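Local coordinates for trilobed Protease (Pyrococcus furiosus, PDB 2GOP), which probably breaks down peptides as part of an archaeal protease, the part described being its beta-propeller domain, which has an open Velcro topology, at residues W178-I183 with D225-L230; V184-H189 with W200-W205. One frame throughout, in Å; residues are numbered along the deposited sequence.

Contact 1. Residues W178-I183 with D225-L230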
ATOM      1  N   TRP A 178      -9.208 -11.473  16.445  1.00 35.78           N
ATOM      2  CA  TRP A 178      -9.606 -12.035  17.733  1.00 37.02           C
ATOM      3  C   TRP A 178      -8.405 -12.005  18.677  1.00 37.80           C
ATOM      4  O   TRP A 178      -7.272 -12.252  18.255  1.00 32.43           O
ATOM      5  CB  TRP A 178     -10.047 -13.495  17.601  1.00 37.22           C
ATOM      6  CG  TRP A 178     -11.403 -13.724  17.020  1.00 36.05           C
ATOM      7  CD1 TRP A 178     -11.680 -14.258  15.800  1.00 37.44           C
ATOM      8  CD2 TRP A 178     -12.668 -13.464  17.640  1.00 36.72           C
ATOM      9  NE1 TRP A 178     -13.025 -14.326  15.613  1.00 37.11           N
ATOM     10  CE2 TRP A 178     -13.662 -13.851  16.725  1.00 36.57           C
ATOM     11  CE3 TRP A 178     -13.060 -12.937  18.882  1.00 37.36           C
ATOM     12  CZ2 TRP A 178     -15.028 -13.726  17.001  1.00 34.93           C
ATOM     13  CZ3 TRP A 178     -14.425 -12.815  19.155  1.00 36.27           C
ATOM     14  CH2 TRP A 178     -15.385 -13.208  18.215  1.00 36.65           C
ATOM     15  N   HIS A 179      -8.665 -11.692  19.944  1.00 38.61           N
ATOM     16  CA  HIS A 179      -7.720 -11.932  21.027  1.00 37.70           C
ATOM     17  C   HIS A 179      -8.492 -12.638  22.130  1.00 37.08           C
ATOM     18  O   HIS A 179      -9.104 -11.992  22.991  1.00 36.08           O
ATOM     19  CB  HIS A 179      -7.094 -10.639  21.541  1.00 36.01           C
ATOM     20  CG  HIS A 179      -6.054 -10.864  22.598  1.00 37.63           C
ATOM     21  ND1 HIS A 179      -4.959 -11.687  22.406  1.00 34.52           N
ATOM     22  CD2 HIS A 179      -5.944 -10.379  23.858  1.00 35.46           C
ATOM     23  CE1 HIS A 179      -4.227 -11.702  23.506  1.00 36.18           C
ATOM     24  NE2 HIS A 179      -4.799 -10.912  24.401  1.00 34.91           N
ATOM     25  N   ARG A 180      -8.448 -13.965  22.091  1.00 35.28           N
ATOM     26  CA  ARG A 180      -9.390 -14.824  22.821  1.00 38.21           C
ATOM     27  C   ARG A 180     -10.834 -14.409  22.497  1.00 36.59           C
ATOM     28  O   ARG A 180     -11.203 -14.477  21.332  1.00 34.86           O
ATOM     29  CB  ARG A 180      -9.052 -14.898  24.305  1.00 38.15           C
ATOM     30  CG  ARG A 180      -7.675 -15.556  24.549  1.00 41.50           C
ATOM     31  CD  ARG A 180      -7.605 -16.304  25.865  1.00 46.26           C
ATOM     32  NE  ARG A 180      -6.306 -16.954  26.098  1.00 50.66           N
ATOM     33  CZ  ARG A 180      -5.912 -18.113  25.558  1.00 54.00           C
ATOM     34  NH1 ARG A 180      -6.694 -18.781  24.718  1.00 55.04           N
ATOM     35  NH2 ARG A 180      -4.717 -18.612  25.857  1.00 55.14           N
ATOM     36  N   ASP A 181     -11.633 -13.970  23.474  1.00 33.60           N
ATOM     37  CA  ASP A 181     -13.009 -13.551  23.188  1.00 36.73           C
ATOM     38  C   ASP A 181     -13.156 -12.054  22.931  1.00 38.41           C
ATOM     39  O   ASP A 181     -14.268 -11.562  22.715  1.00 37.87           O
ATOM     40  CB  ASP A 181     -13.947 -13.996  24.307  1.00 36.16           C
ATOM     41  CG  ASP A 181     -14.360 -15.455  24.175  1.00 37.87           C
ATOM     42  OD1 ASP A 181     -14.431 -15.985  23.028  1.00 37.90           O
ATOM     43  OD2 ASP A 181     -14.611 -16.066  25.225  1.00 39.89           O
ATOM     44  N   LYS A 182     -12.037 -11.333  22.936  1.00 38.39           N
ATOM     45  CA  LYS A 182     -12.044  -9.915  22.635  1.00 37.01           C
ATOM     46  C   LYS A 182     -11.603  -9.681  21.199  1.00 36.63           C
ATOM     47  O   LYS A 182     -11.059 -10.562  20.543  1.00 35.34           O
ATOM     48  CB  LYS A 182     -11.131  -9.160  23.596  1.00 36.99           C
ATOM     49  CG  LYS A 182     -11.513  -9.291  25.045  1.00 36.23           C
ATOM     50  CD  LYS A 182     -10.779  -8.282  25.913  1.00 36.34           C
ATOM     51  CE  LYS A 182     -10.980  -8.563  27.405  1.00 35.15           C
ATOM     52  NZ  LYS A 182     -10.377  -7.524  28.286  1.00 35.88           N
ATOM     53  N   ILE A 183     -11.854  -8.479  20.705  1.00 37.76           N
ATOM     54  CA  ILE A 183     -11.411  -8.100  19.382  1.00 36.52           C
ATOM     55  C   ILE A 183     -10.438  -6.934  19.523  1.00 36.61           C
ATOM     56  O   ILE A 183     -10.720  -5.935  20.204  1.00 34.98           O
ATOM     57  CB  ILE A 183     -12.595  -7.724  18.457  1.00 39.22           C
ATOM     58  CG1 ILE A 183     -13.528  -8.935  18.275  1.00 40.15           C
ATOM     59  CG2 ILE A 183     -12.087  -7.291  17.097  1.00 35.93           C
ATOM     60  CD1 ILE A 183     -14.943  -8.541  17.946  1.00 44.73           C
ATOM     61  N   ASP A 225      -1.988 -15.256  19.539  1.00 35.79           N
ATOM     62  CA  ASP A 225      -2.096 -16.661  19.961  1.00 37.57           C
ATOM     63  C   ASP A 225      -2.920 -16.850  21.250  1.00 36.33           C
ATOM     64  O   ASP A 225      -2.891 -17.922  21.853  1.00 34.74           O
ATOM     65  CB  ASP A 225      -0.702 -17.314  20.094  1.00 37.49           C
ATOM     66  CG  ASP A 225       0.176 -16.677  21.170  1.00 40.35           C
ATOM     67  OD1 ASP A 225      -0.309 -15.870  22.001  1.00 41.36           O
ATOM     68  OD2 ASP A 225       1.385 -17.001  21.166  1.00 39.63           O
ATOM     69  N   GLY A 226      -3.652 -15.813  21.659  1.00 36.60           N
ATOM     70  CA  GLY A 226      -4.437 -15.843  22.890  1.00 39.09           C
ATOM     71  C   GLY A 226      -3.745 -15.183  24.068  1.00 40.80           C
ATOM     72  O   GLY A 226      -4.394 -14.833  25.053  1.00 39.74           O
ATOM     73  N   GLU A 227      -2.431 -15.018  23.957  1.00 37.99           N
ATOM     74  CA  GLU A 227      -1.611 -14.437  25.006  1.00 37.45           C
ATOM     75  C   GLU A 227      -0.791 -13.276  24.454  1.00 37.19           C
ATOM     76  O   GLU A 227      -0.886 -12.144  24.946  1.00 37.49           O
ATOM     77  CB  GLU A 227      -0.709 -15.511  25.613  1.00 36.44           C
ATOM     78  CG  GLU A 227      -1.468 -16.634  26.330  1.00 44.35           C
ATOM     79  CD  GLU A 227      -2.336 -16.126  27.495  1.00 48.85           C
ATOM     80  OE1 GLU A 227      -2.047 -15.038  28.030  1.00 51.74           O
ATOM     81  OE2 GLU A 227      -3.300 -16.823  27.883  1.00 53.42           O
ATOM     82  N   ARG A 228      -0.012 -13.566  23.415  1.00 37.01           N
ATOM     83  CA  ARG A 228       0.849 -12.579  22.768  0.50 36.12           C
ATOM     84  C   ARG A 228       0.171 -12.011  21.539  1.00 34.50           C
ATOM     85  O   ARG A 228      -0.482 -12.729  20.801  1.00 37.07           O
ATOM     86  CB  ARG A 228       2.185 -13.205  22.358  0.50 36.74           C
ATOM     87  CG  ARG A 228       3.138 -13.418  23.520  0.50 41.09           C
ATOM     88  CD  ARG A 228       4.456 -14.007  23.065  0.50 39.84           C
ATOM     89  NE  ARG A 228       5.299 -14.336  24.211  0.50 42.57           N
ATOM     90  CZ  ARG A 228       6.482 -14.946  24.137  0.50 43.55           C
ATOM     91  NH1 ARG A 228       6.995 -15.310  22.959  0.50 43.12           N
ATOM     92  NH2 ARG A 228       7.152 -15.202  25.256  0.50 40.34           N
ATOM     93  N   ILE A 229       0.338 -10.715  21.328  1.00 33.51           N
ATOM     94  CA  ILE A 229      -0.208 -10.035  20.168  1.00 33.85           C
ATOM     95  C   ILE A 229       0.948  -9.689  19.238  1.00 32.13           C
ATOM     96  O   ILE A 229       1.973  -9.137  19.664  1.00 34.01           O
ATOM     97  CB  ILE A 229      -1.023  -8.784  20.573  1.00 34.19           C
ATOM     98  CG1 ILE A 229      -2.285  -9.222  21.324  1.00 34.87           C
ATOM     99  CG2 ILE A 229      -1.414  -7.963  19.350  1.00 35.05           C
ATOM    100  CD1 ILE A 229      -3.041  -8.083  22.105  1.00 32.62           C
ATOM    101  N   LEU A 230       0.788 -10.046  17.968  1.00 33.47           N
ATOM    102  CA  LEU A 230       1.804  -9.786  16.960  1.00 33.32           C
ATOM    103  C   LEU A 230       1.445  -8.495  16.227  1.00 32.67           C
ATOM    104  O   LEU A 230       0.344  -8.359  15.705  1.00 33.38           O
ATOM    105  CB  LEU A 230       1.882 -10.960  15.979  1.00 32.25           C
ATOM    106  CG  LEU A 230       2.952 -10.861  14.882  1.00 32.23           C
ATOM    107  CD1 LEU A 230       4.366 -10.798  15.522  1.00 31.45           C
ATOM    108  CD2 LEU A 230       2.808 -12.025  13.887  1.00 32.74           C
TER
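H179 meets the segment D225-L230 with its imidazole, one face of which is laid over the end of I229. CD1 of I229 sits 3.9 Å from the ring centroid and only 2° off its normal, a CH-pi contact in which the two side chains cross at about a right angle. With CG anti to the backbone N (chi1 -176°), the ring is carried across to the neighbouring blade. CE1 lies 3.5 Å from G226 O, and the rim of the ring faces the E227 carbonyl. ND1 is hydrogen-bonded to the hydroxyl of S224, which fixes the rotation of the ring.

R180 follows in a type II' turn from H179 to K182. Its side chain, bent at chi2, brings the guanidinium over G226, whose CA stands 3.8 Å above the guanidinium plane. The end of the group forms a salt bridge: NH2 reaches E227 OE2 at 3.1 Å with a nearly straight N-H...O angle of 165°. The carboxylate oxygen lies in the guanidinium plane, while NH2 meets it on the anti side, tilted out of the carboxylate plane. NE adds a weak bond to the same OE2. NH1 turns to E113, so the arginine is shared between two glutamates. D181, the other central residue of the turn, pairs with K117.

The opposing loop is held from within. D225 OD1 accepts from E227 N (3.0 Å) and R228 N (2.7 Å), an Asx turn and an Asx motif respectively, which shape the backbone around G226.

A tight turn and a short loop of successive four-stranded sheets thus meet: H179-K182 joins the first two strands of one, and D225-R228 joins the first two of the next. Such packing between the inner turns of adjacent blades is characteristic of a beta-propeller.

Contact 2. Residues V184-H189 with W200-W205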
ATOM      1  N   VAL A 184      -9.279  -7.086  18.896  1.00 35.99           N
ATOM      2  CA  VAL A 184      -8.283  -6.021  18.858  1.00 34.92           C
ATOM      3  C   VAL A 184      -8.517  -5.249  17.570  1.00 34.66           C
ATOM      4  O   VAL A 184      -8.506  -5.831  16.497  1.00 36.37           O
ATOM      5  CB  VAL A 184      -6.868  -6.602  18.881  1.00 35.81           C
ATOM      6  CG1 VAL A 184      -5.809  -5.506  18.639  1.00 36.73           C
ATOM      7  CG2 VAL A 184      -6.647  -7.332  20.211  1.00 37.97           C
ATOM      8  N   VAL A 185      -8.719  -3.945  17.691  1.00 30.70           N
ATOM      9  CA  VAL A 185      -9.160  -3.121  16.577  1.00 32.95           C
ATOM     10  C   VAL A 185      -8.138  -2.043  16.265  1.00 33.10           C
ATOM     11  O   VAL A 185      -7.784  -1.241  17.135  1.00 32.28           O
ATOM     12  CB  VAL A 185     -10.513  -2.473  16.881  1.00 31.40           C
ATOM     13  CG1 VAL A 185     -10.980  -1.608  15.709  1.00 31.11           C
ATOM     14  CG2 VAL A 185     -11.556  -3.554  17.194  1.00 34.82           C
ATOM     15  N   ASN A 186      -7.680  -2.044  15.009  1.00 34.75           N
ATOM     16  CA  ASN A 186      -6.759  -1.052  14.479  1.00 33.87           C
ATOM     17  C   ASN A 186      -7.536   0.019  13.725  1.00 34.40           C
ATOM     18  O   ASN A 186      -8.247  -0.294  12.781  1.00 31.37           O
ATOM     19  CB  ASN A 186      -5.763  -1.704  13.518  1.00 33.43           C
ATOM     20  CG  ASN A 186      -5.116  -2.937  14.095  1.00 35.71           C
ATOM     21  OD1 ASN A 186      -4.468  -2.863  15.123  1.00 35.79           O
ATOM     22  ND2 ASN A 186      -5.254  -4.075  13.411  1.00 34.24           N
ATOM     23  N   VAL A 187      -7.370   1.272  14.141  1.00 34.91           N
ATOM     24  CA  VAL A 187      -8.021   2.415  13.505  1.00 39.00           C
ATOM     25  C   VAL A 187      -6.948   3.422  13.080  1.00 40.22           C
ATOM     26  O   VAL A 187      -6.076   3.767  13.881  1.00 36.45           O
ATOM     27  CB  VAL A 187      -9.024   3.086  14.485  1.00 40.54           C
ATOM     28  CG1 VAL A 187      -9.771   4.236  13.818  1.00 40.04           C
ATOM     29  CG2 VAL A 187     -10.023   2.049  15.000  1.00 43.33           C
ATOM     30  N   PRO A 188      -6.998   3.901  11.823  1.00 42.54           N
ATOM     31  CA  PRO A 188      -5.978   4.862  11.414  1.00 45.42           C
ATOM     32  C   PRO A 188      -6.034   6.119  12.273  1.00 46.98           C
ATOM     33  O   PRO A 188      -7.114   6.629  12.535  1.00 45.01           O
ATOM     34  CB  PRO A 188      -6.360   5.194   9.966  1.00 44.15           C
ATOM     35  CG  PRO A 188      -7.194   4.054   9.520  1.00 46.94           C
ATOM     36  CD  PRO A 188      -7.948   3.623  10.733  1.00 43.62           C
ATOM     37  N   HIS A 189      -4.883   6.582  12.739  1.00 50.69           N
ATOM     38  CA  HIS A 189      -4.823   7.819  13.488  1.00 54.67           C
ATOM     39  C   HIS A 189      -4.716   8.951  12.468  1.00 59.71           C
ATOM     40  O   HIS A 189      -3.623   9.333  12.043  1.00 60.60           O
ATOM     41  CB  HIS A 189      -3.653   7.818  14.467  1.00 53.48           C
ATOM     42  CG  HIS A 189      -3.605   9.033  15.336  1.00 52.45           C
ATOM     43  ND1 HIS A 189      -4.149   9.067  16.601  1.00 52.90           N
ATOM     44  CD2 HIS A 189      -3.095  10.266  15.113  1.00 53.08           C
ATOM     45  CE1 HIS A 189      -3.965  10.265  17.124  1.00 52.97           C
ATOM     46  NE2 HIS A 189      -3.328  11.011  16.241  1.00 52.75           N
ATOM     47  N   TRP A 200      -1.515   4.580  13.892  1.00 37.46           N
ATOM     48  CA  TRP A 200      -2.697   3.841  14.288  1.00 39.48           C
ATOM     49  C   TRP A 200      -3.002   4.066  15.750  1.00 36.97           C
ATOM     50  O   TRP A 200      -2.096   4.294  16.549  1.00 35.43           O
ATOM     51  CB  TRP A 200      -2.457   2.354  14.057  1.00 41.10           C
ATOM     52  CG  TRP A 200      -2.032   2.098  12.667  1.00 42.77           C
ATOM     53  CD1 TRP A 200      -0.760   2.180  12.159  1.00 43.41           C
ATOM     54  CD2 TRP A 200      -2.879   1.775  11.586  1.00 38.79           C
ATOM     55  NE1 TRP A 200      -0.776   1.902  10.822  1.00 45.41           N
ATOM     56  CE2 TRP A 200      -2.069   1.647  10.445  1.00 42.14           C
ATOM     57  CE3 TRP A 200      -4.252   1.562  11.470  1.00 41.38           C
ATOM     58  CZ2 TRP A 200      -2.587   1.320   9.202  1.00 44.88           C
ATOM     59  CZ3 TRP A 200      -4.769   1.240  10.238  1.00 45.42           C
ATOM     60  CH2 TRP A 200      -3.943   1.119   9.118  1.00 46.11           C
ATOM     61  N   ASP A 201      -4.287   4.027  16.079  1.00 34.76           N
ATOM     62  CA  ASP A 201      -4.739   3.782  17.444  1.00 35.97           C
ATOM     63  C   ASP A 201      -5.207   2.334  17.486  1.00 34.78           C
ATOM     64  O   ASP A 201      -5.785   1.845  16.522  1.00 38.58           O
ATOM     65  CB  ASP A 201      -5.891   4.708  17.819  1.00 36.57           C
ATOM     66  CG  ASP A 201      -5.498   6.172  17.803  1.00 38.81           C
ATOM     67  OD1 ASP A 201      -4.311   6.485  18.028  1.00 37.87           O
ATOM     68  OD2 ASP A 201      -6.387   7.007  17.562  1.00 41.16           O
ATOM     69  N   ILE A 202      -4.928   1.639  18.580  1.00 35.69           N
ATOM     70  CA  ILE A 202      -5.332   0.232  18.719  1.00 35.83           C
ATOM     71  C   ILE A 202      -6.144   0.059  19.993  1.00 36.07           C
ATOM     72  O   ILE A 202      -5.681   0.398  21.083  1.00 36.18           O
ATOM     73  CB  ILE A 202      -4.138  -0.728  18.764  1.00 35.15           C
ATOM     74  CG1 ILE A 202      -3.251  -0.546  17.522  1.00 36.56           C
ATOM     75  CG2 ILE A 202      -4.640  -2.188  18.893  1.00 33.82           C
ATOM     76  CD1 ILE A 202      -1.895  -1.225  17.628  1.00 29.40           C
ATOM     77  N   TYR A 203      -7.357  -0.468  19.830  1.00 39.30           N
ATOM     78  CA  TYR A 203      -8.295  -0.682  20.924  1.00 37.50           C
ATOM     79  C   TYR A 203      -8.494  -2.162  21.138  1.00 37.45           C
ATOM     80  O   TYR A 203      -8.202  -2.973  20.262  1.00 36.20           O
ATOM     81  CB  TYR A 203      -9.654  -0.066  20.590  1.00 38.02           C
ATOM     82  CG  TYR A 203      -9.609   1.421  20.370  1.00 36.71           C
ATOM     83  CD1 TYR A 203      -9.272   1.951  19.129  1.00 36.81           C
ATOM     84  CD2 TYR A 203      -9.918   2.298  21.401  1.00 38.03           C
ATOM     85  CE1 TYR A 203      -9.222   3.332  18.932  1.00 41.20           C
ATOM     86  CE2 TYR A 203      -9.887   3.670  21.216  1.00 38.39           C
ATOM     87  CZ  TYR A 203      -9.540   4.183  19.982  1.00 40.58           C
ATOM     88  OH  TYR A 203      -9.516   5.543  19.812  1.00 43.72           O
ATOM     89  N   ILE A 204      -9.001  -2.513  22.308  1.00 37.19           N
ATOM     90  CA  ILE A 204      -9.512  -3.852  22.534  1.00 39.93           C
ATOM     91  C   ILE A 204     -11.003  -3.739  22.886  1.00 38.66           C
ATOM     92  O   ILE A 204     -11.404  -2.893  23.691  1.00 37.00           O
ATOM     93  CB  ILE A 204      -8.673  -4.638  23.589  1.00 42.00           C
ATOM     94  CG1 ILE A 204      -9.043  -6.131  23.544  1.00 47.26           C
ATOM     95  CG2 ILE A 204      -8.852  -4.036  24.992  1.00 42.84           C
ATOM     96  CD1 ILE A 204      -7.876  -7.087  23.830  1.00 40.07           C
ATOM     97  N   TRP A 205     -11.804  -4.594  22.257  1.00 37.68           N
ATOM     98  CA  TRP A 205     -13.238  -4.432  22.192  1.00 38.27           C
ATOM     99  C   TRP A 205     -13.934  -5.681  22.719  1.00 39.41           C
ATOM    100  O   TRP A 205     -13.542  -6.802  22.391  1.00 38.58           O
ATOM    101  CB  TRP A 205     -13.634  -4.186  20.729  1.00 40.29           C
ATOM    102  CG  TRP A 205     -15.045  -3.686  20.509  1.00 41.45           C
ATOM    103  CD1 TRP A 205     -15.430  -2.386  20.318  1.00 41.37           C
ATOM    104  CD2 TRP A 205     -16.241  -4.475  20.426  1.00 42.32           C
ATOM    105  NE1 TRP A 205     -16.791  -2.321  20.132  1.00 44.13           N
ATOM    106  CE2 TRP A 205     -17.314  -3.585  20.200  1.00 39.68           C
ATOM    107  CE3 TRP A 205     -16.512  -5.843  20.536  1.00 43.26           C
ATOM    108  CZ2 TRP A 205     -18.636  -4.018  20.072  1.00 43.62           C
ATOM    109  CZ3 TRP A 205     -17.827  -6.277  20.414  1.00 43.49           C
ATOM    110  CH2 TRP A 205     -18.873  -5.365  20.178  1.00 42.82           C
TER
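V184 pushes its CG1 methyl against CG2 of I202 (3.5 Å), while its CG2 meets I204 CD1, so the valine fills the dip between two isoleucines of the partner strand. N186 lies alongside I202 on that same face, its OD1 over the CG1 methylene. The amide is occupied at both ends, by S175 at ND2 and A221 at OD1, linking this blade's first strand to the next blade.

On the face of V185 and V187 the contacts are looser. V185 runs beside the CB of W205, and V187 CG2 leans against the Y203 ring at CD1 (4.2 Å).

Between the faces, the antiparallel backbones are tied by four hydrogen bonds, in the hydrogen-bonded pairs V185-Y203 and V187-D201. V187 N to D201 O is nearly straight, at 174°.

At the start of its strand W200 points away from the other segment at CB, yet its indole turns back obliquely against V187 and P188 (chi1 -54°), bringing CE3 to 3.6 Å from P188 N and CZ3 to 3.8 Å from P188 CG. The proline ring fits against the six-membered ring, and Y220 of the next blade also meets the indole.

H189 closes the contact. ND1 donates to both carboxylate oxygens of D201, at 3.0 Å to OD1 and 3.2 Å to OD2, on their syn sides, with imidazole and carboxylate planes 80° apart. NE2 is taken by E191, and D201 OD1 also accepts from K216 N. With an acceptor at each ring nitrogen and E215 close to D201, H189 may well be protonated, which would offset the gathered negative charge.

Contacts 1 and 2 share strand 182-188, and their centres lie 14 Å apart on the same side of the chain's centre. Contact 2 joins the second and third strands of one blade, whereas contact 1 carries the beginning of that blade to the next one; along the chain the hairpin is nested within the loop that contact 1 closes. The two touch directly: I183 O is 2.7 Å from W205 N, probably a hydrogen bond continuing the ladder, and H179 CB packs on V184 CG2 at 3.6 Å. K182 CD lies equally near I204 CG1. The histidine that reaches the neighbouring blade is thereby seated on the apolar face of the hairpin.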